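Local coordinates for protein extracellular ligand-binding receptor (Desulfohalobium retbaense DSM 5692, PDB 5ERE) that probably senses small extracellular solutes, holding ketoleucine in a periplasmic-binding-protein-like module and cytosine in a tandem PAS-type sensor module, and also binds calcium, at residues 411-414 with 415-419; 333-336 with 337-341; 15-18 with 19-23; 190-193 with 194-198. One frame throughout, in Å; residues are numbered along the deposited sequence.

Contact 1 of 4, residues 411-414 with 415-419; sequences QIIR and LHETH
One face of the His416 ring carries the gamma methyl of Ile412, whose CG2 stands 4.0 Å from the ring centroid and 18° off its normal, shifted toward the rim beside CE1 and NE2. This is a CH-pi contact between residues four apart on one helix. The two side chains run side by side in the same direction, and His416 CG lies beside the backbone N and anti to the carbonyl carbon, which lays the imidazole back over the preceding turn. Ile412 O also lies over a face of the ring, 3.3 Å from His416 CG, and accepts the hydrogen bond of His416 N (3.0 Å). NE2 of His416 is buried here without a polar partner. The ring of His419 has Leu415 O at its edge, in the ring plane, and stacks on Phe449. Helix 410-418 belongs to the PAS-like (Cache) sensor module, near its bound cytosine: Gln411 NE2 bonds to Gln409, a cytosine-binding residue, and to Asp437, while Leu415 packs against strands 422-423, 434-443 and 449-457. At the C-terminal end, Arg414 O takes the Thr418 hydroxyl at 2.7 Å from above the carbonyl plane, 39° out of it, whereas the bond from Thr418 N to Arg414 O is weak and strongly bent. Thr418 OG1 lies between its own backbone N and carbonyl carbon (chi1 63°), which turns it back toward that oxygen, and is also bonded to Gln420 N. His419 then leaves helical geometry with positive phi. Arg414 NE forms a salt bridge with Glu410 and NH2 a hydrogen bond with Leu423 O.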
loop_
_atom_site.group_PDB
_atom_site.type_symbol
_atom_site.label_atom_id
_atom_site.label_comp_id
_atom_site.label_asym_id
_atom_site.label_seq_id
_atom_site.Cartn_x
_atom_site.Cartn_y
_atom_site.Cartn_z
ATOM N N GLN A 411 28.924 -16.972 14.559
ATOM C CA GLN A 411 27.906 -17.230 15.599
ATOM C C GLN A 411 28.139 -18.538 16.337
ATOM O O GLN A 411 27.782 -18.664 17.513
ATOM C CB GLN A 411 26.491 -17.218 15.004
ATOM C CG GLN A 411 25.985 -18.525 14.341
ATOM C CD GLN A 411 26.604 -18.750 12.967
ATOM O OE1 GLN A 411 27.563 -18.088 12.601
ATOM N NE2 GLN A 411 26.003 -19.638 12.178
ATOM N N ILE A 412 28.734 -19.509 15.647
ATOM C CA ILE A 412 28.966 -20.837 16.197
ATOM C C ILE A 412 30.113 -20.767 17.212
ATOM O O ILE A 412 30.092 -21.404 18.262
ATOM C CB ILE A 412 29.310 -21.878 15.078
ATOM C CG1 ILE A 412 28.119 -22.120 14.149
ATOM C CG2 ILE A 412 29.825 -23.186 15.674
ATOM C CD1 ILE A 412 26.932 -22.763 14.795
ATOM N N ILE A 413 31.133 -20.002 16.874
ATOM C CA ILE A 413 32.201 -19.715 17.809
ATOM C C ILE A 413 31.646 -19.104 19.086
ATOM O O ILE A 413 31.973 -19.537 20.202
ATOM C CB ILE A 413 33.233 -18.772 17.143
ATOM C CG1 ILE A 413 33.905 -19.508 15.973
ATOM C CG2 ILE A 413 34.280 -18.321 18.135
ATOM C CD1 ILE A 413 34.808 -18.612 15.050
ATOM N N ARG A 414 30.781 -18.113 18.931
ATOM C CA ARG A 414 30.260 -17.400 20.085
ATOM C C ARG A 414 29.418 -18.308 20.959
ATOM O O ARG A 414 29.497 -18.255 22.180
ATOM C CB ARG A 414 29.456 -16.197 19.631
ATOM C CG ARG A 414 30.353 -15.116 19.037
ATOM C CD ARG A 414 29.625 -13.825 18.803
ATOM N NE ARG A 414 28.703 -13.853 17.662
ATOM C CZ ARG A 414 27.374 -13.770 17.746
ATOM N NH1 ARG A 414 26.762 -13.649 18.918
ATOM N NH2 ARG A 414 26.649 -13.789 16.645
ATOM N N LEU A 415 28.604 -19.150 20.339
ATOM C CA LEU A 415 27.767 -20.066 21.126
ATOM C C LEU A 415 28.658 -21.048 21.894
ATOM O O LEU A 415 28.391 -21.405 23.055
ATOM C CB LEU A 415 26.776 -20.809 20.221
ATOM C CG LEU A 415 25.812 -21.767 20.950
ATOM C CD1 LEU A 415 24.435 -21.753 20.313
ATOM C CD2 LEU A 415 26.394 -23.150 20.974
ATOM N N HIS A 416 29.732 -21.472 21.243
ATOM C CA HIS A 416 30.656 -22.414 21.847
ATOM C C HIS A 416 31.424 -21.783 23.008
ATOM O O HIS A 416 31.697 -22.442 23.999
ATOM C CB HIS A 416 31.620 -22.946 20.793
ATOM C CG HIS A 416 31.025 -24.028 19.946
ATOM N ND1 HIS A 416 31.747 -24.730 19.006
ATOM C CD2 HIS A 416 29.768 -24.529 19.908
ATOM C CE1 HIS A 416 30.966 -25.625 18.432
ATOM N NE2 HIS A 416 29.759 -25.529 18.967
ATOM N N GLU A 417 31.733 -20.499 22.876
ATOM C CA GLU A 417 32.437 -19.765 23.917
ATOM C C GLU A 417 31.531 -19.201 25.014
ATOM O O GLU A 417 32.040 -18.801 26.052
ATOM C CB GLU A 417 33.230 -18.627 23.277
ATOM C CG GLU A 417 34.395 -19.079 22.422
ATOM C CD GLU A 417 35.377 -19.930 23.199
ATOM O OE1 GLU A 417 35.858 -19.455 24.248
ATOM O OE2 GLU A 417 35.658 -21.072 22.772
ATOM N N THR A 418 30.209 -19.164 24.797
ATOM C CA THR A 418 29.282 -18.589 25.790
ATOM C C THR A 418 28.303 -19.629 26.337
ATOM O O THR A 418 27.777 -19.488 27.434
ATOM C CB THR A 418 28.464 -17.377 25.198
ATOM O OG1 THR A 418 27.630 -17.806 24.101
ATOM C CG2 THR A 418 29.411 -16.241 24.729
ATOM N N HIS A 419 28.091 -20.686 25.571
ATOM C CA HIS A 419 26.996 -21.636 25.788
ATOM C C HIS A 419 25.695 -20.872 26.066
ATOM O O HIS A 419 24.902 -21.237 26.933
ATOM C CB HIS A 419 27.328 -22.618 26.924
ATOM C CG HIS A 419 28.448 -23.573 26.606
ATOM N ND1 HIS A 419 28.889 -24.525 27.504
ATOM C CD2 HIS A 419 29.220 -23.717 25.502
ATOM C CE1 HIS A 419 29.876 -25.220 26.961
ATOM N NE2 HIS A 419 30.101 -24.745 25.749
#

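Contact 2 of 4, residues 333-336 with 337-341; sequences AQEL and NAIFK
Glu335 lays its aliphatic stem against Ile339: CG of the glutamate is 3.9 Å from CD1 of the isoleucine, and the two side chains cross at a slant. With CG opposite the backbone N (chi1 179°) and the chain extended beyond it, the carboxylate is carried clear of the methyl and out to helix 461-470, where one oxygen pairs with Lys469 and the other with Arg468. Held by two residues of that neighbouring helix, the carboxylate should have little freedom to rotate. Ile339 CG1 also rests on Glu335 O at 3.3 Å, beside the backbone bond from Ile339 N to the same oxygen (2.9 Å). At the next residue, Phe340 N gives Leu336 O an almost straight hydrogen bond, 3.0 Å long and 177° at the hydrogen, and Phe340 CD2 approaches this oxygen to 3.3 Å. The Asn337 amide folds back over Ala333 O, but ND2 at 3.2 Å is badly angled for a bond; that oxygen is served by Asn337 N. Leu336 faces Phe462, Ile465, Ile548 and Leu557, and Phe340 meets Phe461 and Leu550. Such an apolar stripe, spaced three and four residues apart, is consistent with helix 324-357 serving as the long spine helix of tandem PAS (double Cache) sensors, packed here on strands 541-550 and 553-561.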
loop_
_atom_site.group_PDB
_atom_site.type_symbol
_atom_site.label_atom_id
_atom_site.label_comp_id
_atom_site.label_asym_id
_atom_site.label_seq_id
_atom_site.Cartn_x
_atom_site.Cartn_y
_atom_site.Cartn_z
ATOM N N ALA A 333 9.461 -2.418 12.309
ATOM C CA ALA A 333 10.303 -2.861 13.429
ATOM C C ALA A 333 9.549 -3.858 14.292
ATOM O O ALA A 333 10.110 -4.857 14.749
ATOM C CB ALA A 333 10.736 -1.681 14.293
ATOM N N GLN A 334 8.279 -3.557 14.543
ATOM C CA GLN A 334 7.479 -4.400 15.427
ATOM C C GLN A 334 7.174 -5.752 14.809
ATOM O O GLN A 334 7.191 -6.772 15.504
ATOM C CB GLN A 334 6.169 -3.703 15.787
ATOM C CG GLN A 334 6.381 -2.560 16.736
ATOM C CD GLN A 334 5.122 -1.769 16.990
ATOM O OE1 GLN A 334 4.065 -2.032 16.407
ATOM N NE2 GLN A 334 5.229 -0.789 17.856
ATOM N N GLU A 335 6.862 -5.788 13.514
ATOM C CA GLU A 335 6.585 -7.078 12.924
ATOM C C GLU A 335 7.846 -7.923 12.968
ATOM O O GLU A 335 7.786 -9.103 13.310
ATOM C CB GLU A 335 6.072 -6.952 11.498
ATOM C CG GLU A 335 5.807 -8.308 10.870
ATOM C CD GLU A 335 4.966 -8.232 9.615
ATOM O OE1 GLU A 335 4.737 -7.106 9.142
ATOM O OE2 GLU A 335 4.540 -9.296 9.097
ATOM N N LEU A 336 8.989 -7.309 12.648
ATOM C CA LEU A 336 10.267 -8.018 12.677
ATOM C C LEU A 336 10.624 -8.510 14.088
ATOM O O LEU A 336 11.074 -9.638 14.243
ATOM C CB LEU A 336 11.399 -7.132 12.128
ATOM C CG LEU A 336 11.353 -6.912 10.606
ATOM C CD1 LEU A 336 12.232 -5.743 10.140
ATOM C CD2 LEU A 336 11.683 -8.215 9.798
ATOM N N ASN A 337 10.458 -7.676 15.118
ATOM C CA ASN A 337 10.757 -8.127 16.482
ATOM C C ASN A 337 9.881 -9.281 16.914
ATOM O O ASN A 337 10.355 -10.191 17.573
ATOM C CB ASN A 337 10.626 -6.979 17.490
ATOM C CG ASN A 337 11.789 -5.971 17.365
ATOM O OD1 ASN A 337 12.926 -6.344 17.032
ATOM N ND2 ASN A 337 11.495 -4.701 17.594
ATOM N N ALA A 338 8.610 -9.252 16.535
ATOM C CA ALA A 338 7.702 -10.326 16.903
ATOM C C ALA A 338 8.009 -11.623 16.125
ATOM O O ALA A 338 7.871 -12.742 16.635
ATOM C CB ALA A 338 6.286 -9.897 16.668
ATOM N N ILE A 339 8.428 -11.492 14.881
ATOM C CA ILE A 339 8.870 -12.689 14.176
ATOM C C ILE A 339 10.090 -13.297 14.856
ATOM O O ILE A 339 10.114 -14.498 15.140
ATOM C CB ILE A 339 9.168 -12.376 12.692
ATOM C CG1 ILE A 339 7.839 -12.087 12.012
ATOM C CG2 ILE A 339 9.859 -13.534 12.040
ATOM C CD1 ILE A 339 7.985 -11.488 10.602
ATOM N N PHE A 340 11.103 -12.484 15.132
ATOM C CA PHE A 340 12.283 -12.956 15.844
ATOM C C PHE A 340 11.945 -13.555 17.228
ATOM O O PHE A 340 12.538 -14.548 17.641
ATOM C CB PHE A 340 13.286 -11.812 16.042
ATOM C CG PHE A 340 14.175 -11.524 14.836
ATOM C CD1 PHE A 340 14.850 -12.538 14.161
ATOM C CD2 PHE A 340 14.360 -10.208 14.410
ATOM C CE1 PHE A 340 15.695 -12.231 13.053
ATOM C CE2 PHE A 340 15.173 -9.910 13.322
ATOM C CZ PHE A 340 15.832 -10.942 12.642
ATOM N N LYS A 341 11.032 -12.919 17.961
ATOM C CA LYS A 341 10.678 -13.395 19.293
ATOM C C LYS A 341 10.033 -14.768 19.179
ATOM O O LYS A 341 10.302 -15.644 20.000
ATOM C CB LYS A 341 9.742 -12.416 20.006
#

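Contact 3 of 4, residues 15-18 with 19-23; sequences EDIA and VEQQR
Van der Waals contact across this turn is led by Ile17, whose CG2 lies 3.7 Å from OE1 of Gln21. The two side chains travel alongside each other in one direction, so a methyl group flanks the terminal amide. Placing CG2 of Ile17 opposite its backbone N (chi1 of the residue -75°) sends that branch forward along the helix to the amide. Gln21 CG packs on Ile17 O at 3.2 Å, and Val19 CG2 similarly touches Glu15 O at 3.5 Å. Within 19-23 itself, Val19 offers its other methyl, CG1, to a face of the Arg23 guanidinium, toward its rim. Backbone hydrogen bonds supply the second kind of interaction: four successive i+4 bonds start from the first turn, among them Val19 N to Glu15 O at 2.9 Å and Gln22 N to Ala18 O at 3.0 Å. Charge forms the third. Asp16 OD2 and Glu20 OE1 are 5.9 Å apart, like charges on one side of the helix, and both pair with Arg214, which probably offsets their repulsion. Glu20, a buried residue, is also held by the backbone N-H groups of Gly253 and Gly256, one to each carboxylate oxygen. The side chain of Ile17 is about 4 Å from the bound ketoleucine at the nearest atoms. Helix 15-32 is the crossover of the beta-alpha-beta unit linking strands 3-8 and 37-42; Ala18 and Gln21 lean on Leu8 of the first strand, while Ile17, Glu20 and Gln21 meet Phe255 of helix 254-271.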
loop_
_atom_site.group_PDB
_atom_site.type_symbol
_atom_site.label_atom_id
_atom_site.label_comp_id
_atom_site.label_asym_id
_atom_site.label_seq_id
_atom_site.Cartn_x
_atom_site.Cartn_y
_atom_site.Cartn_z
ATOM N N GLU A 15 -21.229 17.702 -8.500
ATOM C CA GLU A 15 -21.194 18.769 -9.495
ATOM C C GLU A 15 -19.808 19.409 -9.570
ATOM O O GLU A 15 -19.284 19.595 -10.668
ATOM C CB GLU A 15 -22.250 19.843 -9.180
ATOM C CG GLU A 15 -22.443 20.889 -10.280
ATOM C CD GLU A 15 -23.619 21.810 -10.014
ATOM O OE1 GLU A 15 -23.914 22.078 -8.825
ATOM O OE2 GLU A 15 -24.253 22.253 -11.000
ATOM N N ASP A 16 -19.205 19.684 -8.409
ATOM C CA ASP A 16 -17.939 20.395 -8.338
ATOM C C ASP A 16 -16.795 19.581 -8.951
ATOM O O ASP A 16 -15.936 20.138 -9.622
ATOM C CB ASP A 16 -17.600 20.793 -6.891
ATOM C CG ASP A 16 -17.136 19.609 -6.029
ATOM O OD1 ASP A 16 -17.878 18.599 -5.922
ATOM O OD2 ASP A 16 -16.026 19.684 -5.448
ATOM N N ILE A 17 -16.807 18.278 -8.730
ATOM C CA ILE A 17 -15.818 17.372 -9.309
ATOM C C ILE A 17 -15.993 17.346 -10.828
ATOM O O ILE A 17 -15.021 17.461 -11.594
ATOM C CB ILE A 17 -15.962 15.965 -8.692
ATOM C CG1 ILE A 17 -15.376 15.975 -7.268
ATOM C CG2 ILE A 17 -15.302 14.853 -9.556
ATOM C CD1 ILE A 17 -15.913 14.855 -6.384
ATOM N N ALA A 18 -17.248 17.250 -11.245
ATOM C CA ALA A 18 -17.592 17.254 -12.648
ATOM C C ALA A 18 -17.102 18.520 -13.341
ATOM O O ALA A 18 -16.542 18.415 -14.403
ATOM C CB ALA A 18 -19.081 17.112 -12.851
ATOM N N VAL A 19 -17.294 19.696 -12.744
ATOM C CA VAL A 19 -16.850 20.940 -13.352
ATOM C C VAL A 19 -15.326 21.020 -13.381
ATOM O O VAL A 19 -14.760 21.547 -14.331
ATOM C CB VAL A 19 -17.422 22.195 -12.617
ATOM C CG1 VAL A 19 -16.751 23.476 -13.075
ATOM C CG2 VAL A 19 -18.939 22.312 -12.833
ATOM N N GLU A 20 -14.680 20.505 -12.344
ATOM C CA GLU A 20 -13.242 20.419 -12.287
ATOM C C GLU A 20 -12.697 19.585 -13.458
ATOM O O GLU A 20 -11.760 19.978 -14.163
ATOM C CB GLU A 20 -12.818 19.811 -10.952
ATOM C CG GLU A 20 -11.298 19.698 -10.815
ATOM C CD GLU A 20 -10.848 19.343 -9.422
ATOM O OE1 GLU A 20 -10.953 20.198 -8.507
ATOM O OE2 GLU A 20 -10.380 18.208 -9.248
ATOM N N GLN A 21 -13.308 18.432 -13.672
ATOM C CA GLN A 21 -12.884 17.529 -14.727
ATOM C C GLN A 21 -13.080 18.183 -16.097
ATOM O O GLN A 21 -12.215 18.059 -16.961
ATOM C CB GLN A 21 -13.631 16.208 -14.638
ATOM C CG GLN A 21 -13.286 15.411 -13.411
ATOM C CD GLN A 21 -14.247 14.231 -13.179
ATOM O OE1 GLN A 21 -15.461 14.380 -13.270
ATOM N NE2 GLN A 21 -13.697 13.069 -12.920
ATOM N N GLN A 22 -14.208 18.860 -16.288
ATOM C CA GLN A 22 -14.505 19.578 -17.518
ATOM C C GLN A 22 -13.480 20.650 -17.790
ATOM O O GLN A 22 -12.976 20.750 -18.905
ATOM C CB GLN A 22 -15.882 20.203 -17.441
ATOM C CG GLN A 22 -16.291 21.132 -18.584
ATOM C CD GLN A 22 -17.389 22.083 -18.134
ATOM O OE1 GLN A 22 -18.564 21.803 -18.309
ATOM N NE2 GLN A 22 -17.000 23.212 -17.512
ATOM N N ARG A 23 -13.210 21.470 -16.783
ATOM C CA ARG A 23 -12.145 22.457 -16.857
ATOM C C ARG A 23 -10.792 21.881 -17.247
ATOM O O ARG A 23 -10.082 22.436 -18.126
ATOM C CB ARG A 23 -12.042 23.143 -15.497
ATOM C CG ARG A 23 -13.184 24.067 -15.265
ATOM C CD ARG A 23 -13.140 24.653 -13.847
ATOM N NE ARG A 23 -14.157 25.674 -13.681
ATOM C CZ ARG A 23 -14.420 26.274 -12.522
ATOM N NH1 ARG A 23 -13.763 25.938 -11.429
ATOM N NH2 ARG A 23 -15.347 27.204 -12.459
#

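Contact 4 of 4, residues 190-193 with 194-198; sequences AATI and AKQAR
Thr192 and Gln196 stand side by side, pointing the same way, with the threonine methyl toward the glutamine amide: CG2 of Thr192 is 3.6 Å from NE2 of Gln196. The orientation follows from Thr192, where OG1 sits next to the backbone N and CG2 is directed away from that nitrogen (chi1 -67°), so carbon rather than oxygen faces the amide. Gln196 runs extended beyond CG, and its CG crosses Thr192 O at 3.4 Å while the Gln196 side chain packs against Ile167 and Leu171. Turned to another side of the helix, the Ala194 methyl presses on Ala190 O at 3.2 Å and faces Thr224 and Leu206; the Ala197 methyl likewise lies 3.3 Å from Ile193 O and meets Leu171. These small side chains are consistent with close packing of helix 190-199, the crossover between strands 181-185 and 205-208, on its surroundings. Backbone bonding is uneven. Gln196 N reaches Thr192 O at 3.1 Å with a 179° angle at hydrogen, whereas Lys195 N to Ala191 O is longer, 3.3 Å. With no side-chain hydrogen bond or salt bridge linking the two segments, their cohesion rests on the helical backbone and on van der Waals packing.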
loop_
_atom_site.group_PDB
_atom_site.type_symbol
_atom_site.label_atom_id
_atom_site.label_comp_id
_atom_site.label_asym_id
_atom_site.label_seq_id
_atom_site.Cartn_x
_atom_site.Cartn_y
_atom_site.Cartn_z
ATOM N N ALA A 190 -18.502 15.850 2.986
ATOM C CA ALA A 190 -17.909 15.559 4.274
ATOM C C ALA A 190 -17.810 16.773 5.181
ATOM O O ALA A 190 -17.758 16.597 6.372
ATOM C CB ALA A 190 -16.531 14.948 4.101
ATOM N N ALA A 191 -17.761 17.985 4.644
ATOM C CA ALA A 191 -17.707 19.171 5.504
ATOM C C ALA A 191 -19.020 19.357 6.298
ATOM O O ALA A 191 -19.012 19.842 7.423
ATOM C CB ALA A 191 -17.413 20.410 4.693
ATOM N N THR A 192 -20.134 18.960 5.700
ATOM C CA THR A 192 -21.428 18.990 6.369
ATOM C C THR A 192 -21.579 17.824 7.343
ATOM O O THR A 192 -22.057 17.991 8.486
ATOM C CB THR A 192 -22.568 18.961 5.342
ATOM O OG1 THR A 192 -22.540 20.185 4.604
ATOM C CG2 THR A 192 -23.956 18.805 6.013
ATOM N N ILE A 193 -21.175 16.642 6.893
ATOM C CA ILE A 193 -21.180 15.471 7.759
ATOM C C ILE A 193 -20.364 15.774 9.022
ATOM O O ILE A 193 -20.849 15.569 10.126
ATOM C CB ILE A 193 -20.638 14.224 7.029
ATOM C CG1 ILE A 193 -21.566 13.851 5.874
ATOM C CG2 ILE A 193 -20.564 13.037 7.962
ATOM C CD1 ILE A 193 -20.976 12.779 4.890
ATOM N N ALA A 194 -19.151 16.295 8.845
ATOM C CA ALA A 194 -18.278 16.670 9.962
ATOM C C ALA A 194 -18.958 17.629 10.951
ATOM O O ALA A 194 -18.849 17.449 12.159
ATOM C CB ALA A 194 -17.004 17.314 9.439
ATOM N N LYS A 195 -19.634 18.645 10.422
ATOM C CA LYS A 195 -20.271 19.678 11.235
ATOM C C LYS A 195 -21.313 19.057 12.140
ATOM O O LYS A 195 -21.268 19.211 13.363
ATOM C CB LYS A 195 -20.932 20.736 10.351
ATOM C CG LYS A 195 -21.074 22.114 10.995
ATOM C CD LYS A 195 -22.373 22.816 10.621
ATOM C CE LYS A 195 -22.204 24.333 10.680
ATOM N NZ LYS A 195 -23.477 25.071 10.481
ATOM N N GLN A 196 -22.251 18.354 11.511
ATOM C CA GLN A 196 -23.374 17.768 12.206
ATOM C C GLN A 196 -22.902 16.729 13.216
ATOM O O GLN A 196 -23.429 16.658 14.328
ATOM C CB GLN A 196 -24.343 17.158 11.199
ATOM C CG GLN A 196 -24.955 18.198 10.261
ATOM C CD GLN A 196 -26.089 17.648 9.401
ATOM O OE1 GLN A 196 -26.539 16.520 9.584
ATOM N NE2 GLN A 196 -26.567 18.464 8.474
ATOM N N ALA A 197 -21.895 15.941 12.848
ATOM C CA ALA A 197 -21.368 14.935 13.768
ATOM C C ALA A 197 -20.759 15.576 15.028
ATOM O O ALA A 197 -20.996 15.101 16.143
ATOM C CB ALA A 197 -20.344 14.061 13.070
ATOM N N ARG A 198 -19.986 16.647 14.858
ATOM C CA ARG A 198 -19.391 17.338 15.995
ATOM C C ARG A 198 -20.488 18.015 16.828
ATOM O O ARG A 198 -20.409 18.045 18.057
ATOM C CB ARG A 198 -18.350 18.355 15.526
ATOM C CG ARG A 198 -17.062 17.721 14.948
ATOM C CD ARG A 198 -16.125 17.285 16.053
ATOM N NE ARG A 198 -14.789 16.894 15.579
ATOM C CZ ARG A 198 -14.343 15.638 15.514
ATOM N NH1 ARG A 198 -15.110 14.611 15.867
ATOM N NH2 ARG A 198 -13.112 15.397 15.100
#

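From the N terminus the contacts come in the order 3, 4, 2, 1. Each joins residues one turn apart in a single helix, so none closes a long loop, and none nests in or crosses another. Contacts 3 and 4 belong to crossover helices of two different sheets in the periplasmic-binding-protein module, contact 3 beside the ketoleucine site and contact 4 about 11 Å from the ligand by the side chain of Ala190; their centres are about 23 Å apart. Contact 2 follows on the long helix 324-357 leading into the sensor part, packed on strands 541-550 and 553-561. Contact 1 lies beside the cytosine site, its centre about 69 Å from that of contact 3.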